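Local coordinates for hypothetical protein BP2299 (Bordetella pertussis Tohama I, PDB 2FQP) that is of unknown function but folds as a small zinc-binding cupin, a double-stranded beta-helix whose metal site may serve a catalytic or ligand-binding role, at residues Thr10-Asn15 with Val20-Phe25. Numbering follows the deposited sequence.
Sequences TVQIDN and VTEWRF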
ATOM      1  N   THR A  10       3.916   5.759 -11.735  1.00 13.44           N
ATOM      2  CA  THR A  10       5.333   5.618 -11.440  1.00 11.08           C
ATOM      3  C   THR A  10       5.597   4.238 -10.856  1.00 12.04           C
ATOM      4  O   THR A  10       5.059   3.905  -9.801  1.00 12.77           O
ATOM      5  CB  THR A  10       5.787   6.675 -10.462  1.00 13.01           C
ATOM      6  OG1 THR A  10       5.522   7.960 -11.043  1.00 13.12           O
ATOM      7  CG2 THR A  10       7.268   6.526 -10.152  1.00 15.06           C
ATOM      8  N   VAL A  11       6.398   3.422 -11.547  1.00 13.48           N
ATOM      9  CA  VAL A  11       6.719   2.074 -11.031  1.00 12.80           C
ATOM     10  C   VAL A  11       7.742   2.164  -9.912  1.00 13.63           C
ATOM     11  O   VAL A  11       8.870   2.639 -10.120  1.00 14.30           O
ATOM     12  CB  VAL A  11       7.183   1.126 -12.177  1.00 14.50           C
ATOM     13  CG1 VAL A  11       7.534  -0.249 -11.643  1.00 16.21           C
ATOM     14  CG2 VAL A  11       6.085   1.054 -13.226  1.00 17.63           C
ATOM     15  N   GLN A  12       7.348   1.747  -8.710  1.00 11.61           N
ATOM     16  CA  GLN A  12       8.234   1.758  -7.531  1.00 11.68           C
ATOM     17  C   GLN A  12       9.073   0.492  -7.321  1.00  9.98           C
ATOM     18  O   GLN A  12      10.209   0.583  -6.835  1.00 12.72           O
ATOM     19  CB  GLN A  12       7.411   2.093  -6.276  1.00 11.53           C
ATOM     20  CG  GLN A  12       6.840   3.505  -6.294  1.00 12.16           C
ATOM     21  CD  GLN A  12       6.107   3.849  -5.004  1.00 12.43           C
ATOM     22  OE1 GLN A  12       5.875   2.971  -4.205  1.00 15.18           O
ATOM     23  NE2 GLN A  12       5.819   5.140  -4.769  1.00 10.89           N
ATOM     24  N   ILE A  13       8.498  -0.659  -7.674  1.00  8.68           N
ATOM     25  CA  ILE A  13       9.068  -2.009  -7.530  1.00 12.22           C
ATOM     26  C   ILE A  13       8.579  -2.813  -8.724  1.00  8.88           C
ATOM     27  O   ILE A  13       7.411  -2.731  -9.122  1.00 11.98           O
ATOM     28  CB  ILE A  13       8.567  -2.709  -6.247  1.00 10.37           C
ATOM     29  CG1 ILE A  13       8.760  -1.801  -5.019  1.00 13.94           C
ATOM     30  CG2 ILE A  13       9.286  -4.069  -6.036  1.00 14.53           C
ATOM     31  CD1 ILE A  13       8.248  -2.345  -3.740  1.00 14.83           C
ATOM     32  N   ASP A  14       9.457  -3.617  -9.309  1.00 12.51           N
ATOM     33  CA  ASP A  14       9.091  -4.493 -10.393  1.00 11.36           C
ATOM     34  C   ASP A  14      10.083  -5.619 -10.299  1.00 14.54           C
ATOM     35  O   ASP A  14      11.233  -5.479 -10.722  1.00 16.41           O
ATOM     36  CB  ASP A  14       9.213  -3.805 -11.753  1.00 13.61           C
ATOM     37  CG  ASP A  14       8.609  -4.635 -12.895  1.00 18.23           C
ATOM     38  OD1 ASP A  14       7.980  -5.663 -12.619  1.00 20.15           O
ATOM     39  OD2 ASP A  14       8.764  -4.246 -14.073  1.00 22.92           O
ATOM     40  N   ASN A  15       9.667  -6.723  -9.712  1.00 12.30           N
ATOM     41  CA  ASN A  15      10.597  -7.857  -9.522  1.00 14.07           C
ATOM     42  C   ASN A  15       9.933  -9.197  -9.867  1.00 11.30           C
ATOM     43  O   ASN A  15       8.900  -9.215 -10.534  1.00 14.87           O
ATOM     44  CB  ASN A  15      11.193  -7.801  -8.103  1.00 13.97           C
ATOM     45  CG  ASN A  15      10.173  -8.029  -7.031  1.00 14.82           C
ATOM     46  OD1 ASN A  15       9.133  -8.632  -7.262  1.00 14.44           O
ATOM     47  ND2 ASN A  15      10.481  -7.565  -5.831  1.00 12.60           N
ATOM     48  N   VAL A  20       4.763  -2.844  -8.385  1.00 10.05           N
ATOM     49  CA  VAL A  20       4.110  -1.863  -7.532  1.00 10.06           C
ATOM     50  C   VAL A  20       4.180  -0.532  -8.239  1.00  9.29           C
ATOM     51  O   VAL A  20       5.254  -0.043  -8.513  1.00 10.90           O
ATOM     52  CB  VAL A  20       4.794  -1.772  -6.149  1.00  9.16           C
ATOM     53  CG1 VAL A  20       4.131  -0.747  -5.272  1.00 11.01           C
ATOM     54  CG2 VAL A  20       4.805  -3.112  -5.479  1.00 11.17           C
ATOM     55  N   THR A  21       3.019   0.057  -8.497  1.00 10.94           N
ATOM     56  CA  THR A  21       2.901   1.269  -9.263  1.00 10.78           C
ATOM     57  C   THR A  21       2.128   2.299  -8.430  1.00 11.97           C
ATOM     58  O   THR A  21       1.072   1.983  -7.927  1.00 11.34           O
ATOM     59  CB  THR A  21       2.182   1.002 -10.598  1.00 13.51           C
ATOM     60  OG1 THR A  21       2.917   0.017 -11.369  1.00 12.48           O
ATOM     61  CG2 THR A  21       2.062   2.296 -11.422  1.00 12.13           C
ATOM     62  N   GLU A  22       2.683   3.503  -8.277  1.00  8.51           N
ATOM     63  CA  GLU A  22       1.951   4.628  -7.709  1.00  8.38           C
ATOM     64  C   GLU A  22       1.182   5.242  -8.864  1.00  8.68           C
ATOM     65  O   GLU A  22       1.780   5.566  -9.911  1.00  9.75           O
ATOM     66  CB  GLU A  22       2.898   5.680  -7.139  1.00 10.10           C
ATOM     67  CG  GLU A  22       2.241   6.987  -6.764  1.00 11.29           C
ATOM     68  CD  GLU A  22       3.234   8.082  -6.558  1.00 14.27           C
ATOM     69  OE1 GLU A  22       3.883   8.466  -7.573  1.00 17.92           O
ATOM     70  OE2 GLU A  22       3.417   8.507  -5.385  1.00 15.60           O
ATOM     71  N   TRP A  23      -0.103   5.456  -8.655  1.00 10.10           N
ATOM     72  CA  TRP A  23      -0.976   6.103  -9.636  1.00 10.56           C
ATOM     73  C   TRP A  23      -1.416   7.445  -9.085  1.00 10.22           C
ATOM     74  O   TRP A  23      -2.020   7.522  -8.011  1.00  8.29           O
ATOM     75  CB  TRP A  23      -2.202   5.227  -9.949  1.00 14.36           C
ATOM     76  CG  TRP A  23      -1.894   4.092 -10.859  1.00 15.82           C
ATOM     77  CD1 TRP A  23      -1.559   2.821 -10.505  1.00 17.20           C
ATOM     78  CD2 TRP A  23      -1.866   4.131 -12.285  1.00  9.32           C
ATOM     79  NE1 TRP A  23      -1.322   2.060 -11.616  1.00 14.09           N
ATOM     80  CE2 TRP A  23      -1.520   2.828 -12.728  1.00 11.70           C
ATOM     81  CE3 TRP A  23      -2.089   5.144 -13.237  1.00 14.45           C
ATOM     82  CZ2 TRP A  23      -1.372   2.506 -14.097  1.00 17.06           C
ATOM     83  CZ3 TRP A  23      -1.977   4.830 -14.596  1.00 13.91           C
ATOM     84  CH2 TRP A  23      -1.623   3.503 -15.012  1.00 19.60           C
ATOM     85  N   ARG A  24      -1.054   8.527  -9.778  1.00 11.41           N
ATOM     86  CA  ARG A  24      -1.407   9.871  -9.324  1.00 10.13           C
ATOM     87  C   ARG A  24      -2.400  10.519 -10.284  1.00  9.88           C
ATOM     88  O   ARG A  24      -2.101  10.745 -11.463  1.00 12.25           O
ATOM     89  CB  ARG A  24      -0.152  10.767  -9.120  1.00  9.56           C
ATOM     90  CG  ARG A  24       0.775  10.320  -8.004  1.00 12.27           C
ATOM     91  CD  ARG A  24       2.087  11.162  -7.944  1.00 17.05           C
ATOM     92  NE  ARG A  24       1.801  12.518  -7.508  1.00 22.63           N
ATOM     93  CZ  ARG A  24       2.717  13.382  -7.055  1.00 28.57           C
ATOM     94  NH1 ARG A  24       4.002  13.040  -6.957  1.00 25.30           N
ATOM     95  NH2 ARG A  24       2.343  14.610  -6.673  1.00 29.55           N
ATOM     96  N   PHE A  25      -3.592  10.830  -9.772  1.00 11.95           N
ATOM     97  CA  PHE A  25      -4.665  11.379 -10.578  1.00 11.26           C
ATOM     98  C   PHE A  25      -4.759  12.864 -10.427  1.00 12.24           C
ATOM     99  O   PHE A  25      -5.003  13.332  -9.349  1.00 11.06           O
ATOM    100  CB  PHE A  25      -6.019  10.790 -10.134  1.00 10.28           C
ATOM    101  CG  PHE A  25      -6.200   9.343 -10.458  1.00 11.25           C
ATOM    102  CD1 PHE A  25      -5.498   8.345  -9.746  1.00 11.88           C
ATOM    103  CD2 PHE A  25      -7.126   8.940 -11.412  1.00  6.94           C
ATOM    104  CE1 PHE A  25      -5.668   7.031 -10.024  1.00 13.12           C
ATOM    105  CE2 PHE A  25      -7.276   7.552 -11.712  1.00  7.47           C
ATOM    106  CZ  PHE A  25      -6.532   6.627 -11.022  1.00 13.07           C
TER
HETATM  107  O   HOH W   1       3.080   8.607 -10.117  1.00 11.99           O
HETATM  108  O   HOH W   2       6.522   7.142  -6.717  1.00 22.63           O
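A classic beta bulge interrupts the antiparallel hairpin of strands 8-14 and 18-25, where Gln12 and Ile13 together face Val20. Val20 O takes the N-H of Gln12 at 2.8 Å, nearly in line with its C=O, and a weak second bond from Ile13 N at 3.4 Å; Val20 N returns a nearly straight bond (171°) to Ile13 O. Before the bulge the pairing is regular: Thr10 N donates to Glu22 O at 2.8 Å and Glu22 N to Thr10 O.

Within the bulge, the side chains of Ile13 and Val20 run next to each other, CB of Ile13 3.9 Å from CG2 of Val20. That methyl also meets Ile13 CD1, because Ile13 CG1 stands beside its own backbone N (chi1 -51°) with CD1 extended from it. On this same face, the extended Glu22 chain runs alongside Thr10, and one water joins Thr10 OG1 to Glu22 OE1, 2.7 Å from each. The Gln12 side chain crosses Glu22 with amide and carboxylate planes 53° apart, NE2 lying 3.8 Å from Glu22 CB; a second water accepts from NE2 and donates weakly to Glu22 OE1. The amide is held chiefly by the second subunit, OE1 by Ser68 and NE2 by the carbonyl of Gly66, so the bulge lies at the dimer interface. On the other face, Val11 CG2 rests 3.8 Å from Thr21 OG1. Strand 18-25 pairs on with strand 87-94, so strand 8-14 is the outermost strand of its sheet within the chain, in the cupin's double-stranded beta-helix.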